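Side-chain contacts in probable secreted solute-binding lipoprotein (Streptomyces coelicolor, PDB 3I3V), which probably serves as the secreted, membrane-anchored solute-binding component of a transport system, capturing a ligand whose identity is not established: residues Ala28-Phe33 and Ile42-Asn47; Gly198-Arg203 and Ser392-Val397; Gly324-Leu329 and Pro339-Ala344. All blocks are in the same frame, centred on the assembly; numbering follows the deposited sequence.

Contact 1: Ala28-Phe33 and Ile42-Asn47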
loop_
_atom_site.group_PDB
_atom_site.type_symbol
_atom_site.label_atom_id
_atom_site.label_comp_id
_atom_site.label_asym_id
_atom_site.label_seq_id
_atom_site.Cartn_x
_atom_site.Cartn_y
_atom_site.Cartn_z
ATOM N N ALA C 28 0.109 -21.643 45.834
ATOM C CA ALA C 28 -0.669 -21.819 44.609
ATOM C C ALA C 28 0.001 -21.111 43.437
ATOM O O ALA C 28 -0.026 -21.609 42.319
ATOM C CB ALA C 28 -2.085 -21.289 44.795
ATOM N N ALA C 29 0.589 -19.944 43.681
ATOM C CA ALA C 29 1.256 -19.217 42.607
ATOM C C ALA C 29 2.471 -20.001 42.125
ATOM O O ALA C 29 2.721 -20.067 40.929
ATOM C CB ALA C 29 1.674 -17.823 43.071
ATOM N N VAL C 30 3.217 -20.599 43.054
ATOM C CA VAL C 30 4.396 -21.398 42.704
ATOM C C VAL C 30 4.009 -22.568 41.808
ATOM O O VAL C 30 4.652 -22.821 40.796
ATOM C CB VAL C 30 5.109 -21.978 43.963
ATOM C CG1 VAL C 30 6.069 -23.089 43.556
ATOM C CG2 VAL C 30 5.877 -20.885 44.685
ATOM N N ASP C 31 2.951 -23.278 42.191
ATOM C CA ASP C 31 2.482 -24.427 41.427
ATOM C C ASP C 31 1.913 -23.999 40.088
ATOM O O ASP C 31 1.983 -24.742 39.116
ATOM C CB ASP C 31 1.443 -25.198 42.227
ATOM C CG ASP C 31 1.972 -25.641 43.568
ATOM O OD1 ASP C 31 3.118 -26.143 43.612
ATOM O OD2 ASP C 31 1.247 -25.491 44.573
ATOM N N ARG C 32 1.358 -22.797 40.034
ATOM C CA ARG C 32 0.818 -22.297 38.782
ATOM C C ARG C 32 2.021 -21.999 37.882
ATOM O O ARG C 32 2.026 -22.349 36.702
ATOM C CB ARG C 32 -0.021 -21.034 39.017
ATOM C CG ARG C 32 -0.991 -20.693 37.881
ATOM C CD ARG C 32 -0.280 -20.221 36.611
ATOM N NE ARG C 32 -1.159 -20.221 35.435
ATOM C CZ ARG C 32 -1.682 -21.319 34.886
ATOM N NH1 ARG C 32 -1.421 -22.510 35.403
ATOM N NH2 ARG C 32 -2.467 -21.233 33.820
ATOM N N PHE C 33 3.043 -21.362 38.453
ATOM C CA PHE C 33 4.263 -21.038 37.717
ATOM C C PHE C 33 4.861 -22.308 37.130
ATOM O O PHE C 33 5.334 -22.314 36.000
ATOM C CB PHE C 33 5.297 -20.391 38.640
ATOM C CG PHE C 33 6.624 -20.157 37.984
ATOM C CD1 PHE C 33 6.872 -18.981 37.299
ATOM C CD2 PHE C 33 7.610 -21.132 38.017
ATOM C CE1 PHE C 33 8.089 -18.776 36.648
ATOM C CE2 PHE C 33 8.828 -20.938 37.368
ATOM C CZ PHE C 33 9.068 -19.759 36.682
ATOM N N ILE C 42 11.497 -25.471 40.665
ATOM C CA ILE C 42 11.434 -24.422 41.674
ATOM C C ILE C 42 11.577 -25.062 43.042
ATOM O O ILE C 42 10.863 -26.012 43.362
ATOM C CB ILE C 42 10.073 -23.663 41.639
ATOM C CG1 ILE C 42 10.066 -22.644 40.503
ATOM C CG2 ILE C 42 9.829 -22.952 42.975
ATOM C CD1 ILE C 42 10.894 -21.408 40.777
ATOM N N LYS C 43 12.502 -24.556 43.847
ATOM C CA LYS C 43 12.665 -25.089 45.190
ATOM C C LYS C 43 12.493 -23.971 46.204
ATOM O O LYS C 43 13.018 -22.878 46.017
ATOM C CB LYS C 43 14.040 -25.737 45.371
ATOM C CG LYS C 43 14.143 -26.517 46.678
ATOM C CD LYS C 43 15.511 -27.126 46.886
ATOM C CE LYS C 43 15.547 -27.888 48.203
ATOM N NZ LYS C 43 16.924 -28.339 48.552
ATOM N N ASN C 44 11.748 -24.232 47.271
ATOM C CA ASN C 44 11.552 -23.221 48.304
ATOM C C ASN C 44 12.255 -23.562 49.607
ATOM O O ASN C 44 12.139 -24.679 50.106
ATOM C CB ASN C 44 10.063 -23.020 48.605
ATOM C CG ASN C 44 9.375 -22.142 47.589
ATOM O OD1 ASN C 44 9.693 -20.963 47.447
ATOM N ND2 ASN C 44 8.424 -22.715 46.870
ATOM N N LEU C 45 13.004 -22.600 50.139
ATOM C CA LEU C 45 13.669 -22.768 51.426
ATOM C C LEU C 45 12.881 -21.820 52.319
ATOM O O LEU C 45 12.906 -20.608 52.120
ATOM C CB LEU C 45 15.144 -22.349 51.355
ATOM C CG LEU C 45 16.111 -23.267 50.582
ATOM C CD1 LEU C 45 17.505 -22.624 50.527
ATOM C CD2 LEU C 45 16.189 -24.641 51.262
ATOM N N VAL C 46 12.160 -22.364 53.289
ATOM C CA VAL C 46 11.350 -21.523 54.154
ATOM C C VAL C 46 11.973 -21.271 55.515
ATOM O O VAL C 46 12.467 -22.191 56.171
ATOM C CB VAL C 46 9.936 -22.124 54.359
ATOM C CG1 VAL C 46 9.118 -21.231 55.300
ATOM C CG2 VAL C 46 9.232 -22.265 53.014
ATOM N N ASN C 47 11.947 -20.006 55.924
ATOM C CA ASN C 47 12.473 -19.572 57.215
ATOM C C ASN C 47 11.647 -18.376 57.680
ATOM O O ASN C 47 11.074 -17.660 56.861
ATOM C CB ASN C 47 13.947 -19.172 57.095
ATOM C CG ASN C 47 14.878 -20.362 57.136
ATOM O OD1 ASN C 47 15.008 -21.027 58.166
ATOM N ND2 ASN C 47 15.530 -20.641 56.021
#
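Val30 and Phe33, one helical turn apart on helix 23-36, are the residues that meet strand 41-46, through Ile42 and Asn44. Val30 points at the strand and divides its two methyls between these partners. Val30 CG1, anti to the backbone N (chi1 164°), lies 3.8 Å from Ile42 CG2, an apolar contact between obliquely set side chains. Val30 CG2 lies 3.8 Å from Asn44 ND2; this is van der Waals contact alone, and the polar end of Asn44 is held elsewhere, its OD1 hydrogen-bonded to the hydroxyl of Tyr26, earlier on helix 23-36. Further along, Phe33 meets Ile42 at about a right angle. Phe33 CD2 and CE2 are both 3.8 Å from Ile42 CG1, and Phe33 CE2 is also 4.0 Å from Ile42 CD1; the CD2-CE2 bond is thus the part of the ring that meets the ethyl branch, at an oblique approach. Phe306 and Phe309 of helix 300-310 add edge-to-face ring contacts to Phe33, extending the buried apolar layer beyond the strand. No hydrogen bond links the two segments, and they bury 166 Å² between them. The axes of helix 28-33 and strand 42-46 approach to 10.1 Å and run nearly antiparallel, at 159°. Strand 41-46 also pairs in parallel with strand 9-14, and helix 23-36 connects the two and packs on them, the geometry of a beta-alpha-beta crossover.

Contact 2: Gly198-Arg203 and Ser392-Val397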
loop_
_atom_site.group_PDB
_atom_site.type_symbol
_atom_site.label_atom_id
_atom_site.label_comp_id
_atom_site.label_asym_id
_atom_site.label_seq_id
_atom_site.Cartn_x
_atom_site.Cartn_y
_atom_site.Cartn_z
ATOM N N GLY C 198 15.141 10.154 67.595
ATOM C CA GLY C 198 14.517 10.216 68.904
ATOM C C GLY C 198 14.407 11.653 69.382
ATOM O O GLY C 198 14.495 11.926 70.577
ATOM N N ASP C 199 14.210 12.572 68.440
ATOM C CA ASP C 199 14.098 13.993 68.746
ATOM C C ASP C 199 12.637 14.439 68.745
ATOM O O ASP C 199 12.106 14.908 67.734
ATOM C CB ASP C 199 14.904 14.795 67.723
ATOM C CG ASP C 199 14.837 16.290 67.960
ATOM O OD1 ASP C 199 14.786 16.715 69.137
ATOM O OD2 ASP C 199 14.854 17.040 66.961
ATOM N N PHE C 200 11.993 14.298 69.898
ATOM C CA PHE C 200 10.590 14.662 70.045
ATOM C C PHE C 200 10.404 16.125 70.446
ATOM O O PHE C 200 9.333 16.524 70.907
ATOM C CB PHE C 200 9.936 13.724 71.065
ATOM C CG PHE C 200 9.829 12.307 70.582
ATOM C CD1 PHE C 200 8.717 11.887 69.852
ATOM C CD2 PHE C 200 10.874 11.412 70.785
ATOM C CE1 PHE C 200 8.652 10.602 69.329
ATOM C CE2 PHE C 200 10.821 10.129 70.268
ATOM C CZ PHE C 200 9.705 9.722 69.535
ATOM N N GLY C 201 11.449 16.921 70.247
ATOM C CA GLY C 201 11.388 18.327 70.591
ATOM C C GLY C 201 10.955 19.207 69.434
ATOM O O GLY C 201 10.512 20.332 69.657
ATOM N N VAL C 202 11.095 18.715 68.204
ATOM C CA VAL C 202 10.686 19.479 67.031
ATOM C C VAL C 202 9.224 19.856 67.230
ATOM O O VAL C 202 8.425 19.044 67.693
ATOM C CB VAL C 202 10.856 18.660 65.733
ATOM C CG1 VAL C 202 12.332 18.358 65.512
ATOM C CG2 VAL C 202 10.070 17.365 65.817
ATOM N N ARG C 203 8.885 21.095 66.885
ATOM C CA ARG C 203 7.535 21.617 67.064
ATOM C C ARG C 203 6.399 20.674 66.680
ATOM O O ARG C 203 5.376 20.634 67.355
ATOM C CB ARG C 203 7.393 22.952 66.323
ATOM C CG ARG C 203 8.104 24.132 67.013
ATOM C CD ARG C 203 9.584 23.832 67.318
ATOM N NE ARG C 203 10.292 23.337 66.138
ATOM C CZ ARG C 203 11.555 22.915 66.129
ATOM N NH1 ARG C 203 12.275 22.922 67.246
ATOM N NH2 ARG C 203 12.094 22.478 64.998
ATOM N N SER C 392 13.955 9.027 76.078
ATOM C CA SER C 392 14.812 8.150 76.872
ATOM C C SER C 392 14.876 6.751 76.286
ATOM O O SER C 392 15.761 5.961 76.630
ATOM C CB SER C 392 14.299 8.055 78.304
ATOM O OG SER C 392 15.090 8.845 79.179
ATOM N N ALA C 393 13.931 6.442 75.408
ATOM C CA ALA C 393 13.892 5.135 74.784
ATOM C C ALA C 393 15.095 5.000 73.863
ATOM O O ALA C 393 15.496 3.897 73.508
ATOM C CB ALA C 393 12.589 4.966 73.998
ATOM N N TYR C 394 15.675 6.139 73.496
ATOM C CA TYR C 394 16.832 6.167 72.609
ATOM C C TYR C 394 18.152 6.308 73.356
ATOM O O TYR C 394 19.165 6.645 72.753
ATOM C CB TYR C 394 16.687 7.317 71.612
ATOM C CG TYR C 394 15.616 7.093 70.574
ATOM C CD1 TYR C 394 15.950 6.731 69.271
ATOM C CD2 TYR C 394 14.264 7.252 70.891
ATOM C CE1 TYR C 394 14.965 6.538 68.303
ATOM C CE2 TYR C 394 13.267 7.059 69.935
ATOM C CZ TYR C 394 13.624 6.704 68.645
ATOM O OH TYR C 394 12.647 6.516 67.692
ATOM N N ARG C 395 18.142 6.042 74.659
ATOM C CA ARG C 395 19.348 6.155 75.477
ATOM C C ARG C 395 20.555 5.407 74.888
ATOM O O ARG C 395 21.675 5.546 75.383
ATOM C CB ARG C 395 19.064 5.660 76.895
ATOM N N SER C 396 20.318 4.608 73.846
ATOM C CA SER C 396 21.380 3.857 73.171
ATOM C C SER C 396 21.606 4.460 71.780
ATOM O O SER C 396 20.765 4.329 70.882
ATOM C CB SER C 396 20.998 2.377 73.054
ATOM N N VAL C 397 22.741 5.130 71.609
ATOM C CA VAL C 397 23.072 5.762 70.340
ATOM C C VAL C 397 24.497 6.317 70.373
ATOM O O VAL C 397 24.676 7.539 70.168
ATOM C CB VAL C 397 22.075 6.883 70.049
#
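The ring of Tyr394 lies flat against the backbone of Gly198, with the glycine CA centred over one face. Gly198 CA is 3.4 Å from the centroid of the Tyr394 ring and only 6° off the ring normal, evidence for a CH-pi contact rather than a brush against the rim. The torsion of Tyr394 (chi1 -71°) sets CG beside its own backbone N and anti to the carbonyl carbon, directing the ring at the glycine. With no CB on Gly198, Tyr394 CG can come within 3.7 Å of Gly198 CA, and the positive phi of 75° is also one that glycine adopts readily. Gly198 is the first residue to leave helical geometry after helix 188-197, while Tyr394 lies within a type I beta turn from Ser392 to Arg395 at the end of helix 383-392; the contact therefore joins the C-terminal exits of two helices far apart in sequence. Phe200 crosses Tyr394 at about a right angle: Phe200 CE2 is 3.9 Å from Tyr394 CE2, which lies near the plane of the phenylalanine ring, at its edge. Tyr195 reaches both aromatic residues, its ring meeting Phe200 edge-to-face and its carbonyl oxygen hydrogen-bonded to the Tyr394 hydroxyl. Replacing Tyr394 with an alanine would probably leave the Gly198 CA and the Phe200 edge without their aromatic cover and the carbonyl of Tyr195 without its hydroxyl partner. Val361, Pro362 and Ala365 also pack against the Tyr394 side chain.

Contact 3: Gly324-Leu329 and Pro339-Ala344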
loop_
_atom_site.group_PDB
_atom_site.type_symbol
_atom_site.label_atom_id
_atom_site.label_comp_id
_atom_site.label_asym_id
_atom_site.label_seq_id
_atom_site.Cartn_x
_atom_site.Cartn_y
_atom_site.Cartn_z
ATOM N N GLY C 324 -6.449 -11.637 50.768
ATOM C CA GLY C 324 -6.786 -10.387 51.434
ATOM C C GLY C 324 -5.553 -9.577 51.803
ATOM O O GLY C 324 -5.499 -8.944 52.864
ATOM N N ARG C 325 -4.564 -9.592 50.914
ATOM C CA ARG C 325 -3.310 -8.880 51.122
ATOM C C ARG C 325 -3.328 -7.505 50.485
ATOM O O ARG C 325 -3.858 -7.326 49.380
ATOM C CB ARG C 325 -2.153 -9.650 50.483
ATOM C CG ARG C 325 -1.872 -11.010 51.058
ATOM C CD ARG C 325 -0.766 -10.966 52.089
ATOM N NE ARG C 325 -1.199 -10.454 53.382
ATOM C CZ ARG C 325 -2.241 -10.919 54.066
ATOM N NH1 ARG C 325 -2.978 -11.906 53.575
ATOM N NH2 ARG C 325 -2.524 -10.421 55.265
ATOM N N ASP C 326 -2.748 -6.534 51.178
ATOM C CA ASP C 326 -2.632 -5.203 50.610
ATOM C C ASP C 326 -1.325 -5.349 49.831
ATOM O O ASP C 326 -0.403 -6.036 50.288
ATOM C CB ASP C 326 -2.494 -4.149 51.704
ATOM C CG ASP C 326 -3.721 -4.069 52.597
ATOM O OD1 ASP C 326 -4.847 -3.949 52.054
ATOM O OD2 ASP C 326 -3.551 -4.118 53.834
HETATM N N MSE C 327 -1.243 -4.721 48.661
HETATM C CA MSE C 327 -0.055 -4.847 47.817
HETATM C C MSE C 327 0.685 -3.545 47.573
HETATM O O MSE C 327 0.116 -2.464 47.702
HETATM C CB MSE C 327 -0.446 -5.442 46.457
HETATM C CG MSE C 327 -1.187 -6.765 46.533
HETATM SE SE MSE C 327 -0.107 -8.175 47.269
HETATM C CE MSE C 327 0.885 -8.626 45.677
ATOM N N ALA C 328 1.960 -3.666 47.210
ATOM C CA ALA C 328 2.794 -2.511 46.907
ATOM C C ALA C 328 2.731 -2.194 45.417
ATOM O O ALA C 328 3.382 -1.261 44.962
ATOM C CB ALA C 328 4.227 -2.775 47.315
ATOM N N LEU C 329 1.956 -2.971 44.657
ATOM C CA LEU C 329 1.822 -2.750 43.218
ATOM C C LEU C 329 0.412 -2.283 42.863
ATOM O O LEU C 329 -0.534 -2.493 43.627
ATOM C CB LEU C 329 2.126 -4.041 42.450
ATOM C CG LEU C 329 3.375 -4.827 42.859
ATOM C CD1 LEU C 329 3.480 -6.096 42.023
ATOM C CD2 LEU C 329 4.607 -3.963 42.675
ATOM N N PRO C 339 -14.363 -8.160 53.872
ATOM C CA PRO C 339 -15.061 -6.870 53.921
ATOM C C PRO C 339 -14.316 -5.639 54.423
ATOM O O PRO C 339 -14.206 -4.650 53.707
ATOM C CB PRO C 339 -16.292 -7.185 54.768
ATOM C CG PRO C 339 -16.618 -8.566 54.325
ATOM C CD PRO C 339 -15.251 -9.228 54.364
ATOM N N LEU C 340 -13.815 -5.684 55.650
ATOM C CA LEU C 340 -13.114 -4.524 56.198
ATOM C C LEU C 340 -11.802 -4.259 55.472
ATOM O O LEU C 340 -11.368 -3.113 55.364
ATOM C CB LEU C 340 -12.871 -4.708 57.700
ATOM C CG LEU C 340 -14.153 -4.981 58.491
ATOM C CD1 LEU C 340 -13.810 -5.169 59.944
ATOM C CD2 LEU C 340 -15.144 -3.828 58.306
ATOM N N VAL C 341 -11.171 -5.320 54.978
ATOM C CA VAL C 341 -9.924 -5.170 54.235
ATOM C C VAL C 341 -10.237 -4.495 52.909
ATOM O O VAL C 341 -9.544 -3.562 52.500
ATOM C CB VAL C 341 -9.254 -6.535 53.970
ATOM C CG1 VAL C 341 -8.029 -6.355 53.082
ATOM C CG2 VAL C 341 -8.850 -7.171 55.291
ATOM N N GLY C 342 -11.293 -4.964 52.246
ATOM C CA GLY C 342 -11.698 -4.377 50.982
ATOM C C GLY C 342 -12.109 -2.922 51.149
ATOM O O GLY C 342 -11.794 -2.079 50.302
ATOM N N ALA C 343 -12.809 -2.617 52.242
ATOM C CA ALA C 343 -13.241 -1.239 52.512
ATOM C C ALA C 343 -12.040 -0.321 52.792
ATOM O O ALA C 343 -12.031 0.851 52.393
ATOM C CB ALA C 343 -14.211 -1.209 53.697
ATOM N N ALA C 344 -11.029 -0.841 53.480
ATOM C CA ALA C 344 -9.843 -0.040 53.765
ATOM C C ALA C 344 -9.126 0.282 52.450
ATOM O O ALA C 344 -8.619 1.388 52.252
ATOM C CB ALA C 344 -8.908 -0.800 54.702
HETATM O O HOH W 1 -6.792 -2.922 53.411
#
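Gly324 and Val341 bring the two backbones to their nearest approach, 6.7 Å between CA atoms. Gly324 leaves helix 313-323 with a positive phi of 69°, and the chain then extends into the weakly bonded strand 326-327; the other segment is helical. The carbonyl oxygen of Gly324 lies 3.6 Å from Val341 CG1, a van der Waals contact. A chi1 of 175° turns Val341 CG1, anti to the backbone N, toward Gly324 and Asp326, and Val341 CG1 lies 4.1 Å from Asp326 OD1. Strand 326-327 pairs antiparallel with strand 122-131 in the larger mixed sheet, and the contact thus sets helix 339-345 beside a short strand of that sheet. A water joins the two segments where no direct hydrogen bond does: it donates to Asp326 OD1 at 2.6 Å and to Val341 O at 3.0 Å. The buried Asp326 carboxylate has further donors outside the segments. OD1 also receives Gln345 NE2, while OD2 is hydrogen-bonded to Ser249 OG and to the backbone N of Asn125. Bonds to both oxygens are consistent with a carboxylate fixed in its rotation.

Overall arrangement
Along the chain, contact 1 closes before the other two begin, and contact 3 is nested within the long loop closed by contact 2. Contacts 1 and 2 lie on opposite sides of the chain's centre, their own centres 43 Å apart. Contact 3, about 12 Å from the chain's centre, is 23 Å from contact 1 and 34 Å from contact 2, centre to centre; none touches another. Contact 1 belongs to the four-strand sheet containing 41-46, contact 3 borders the larger mixed sheet, and contact 2 joins loops after helices. Contacts 1 and 3 thus adjoin different sheets, which is consistent with the two-lobed architecture of periplasmic-binding-protein relatives.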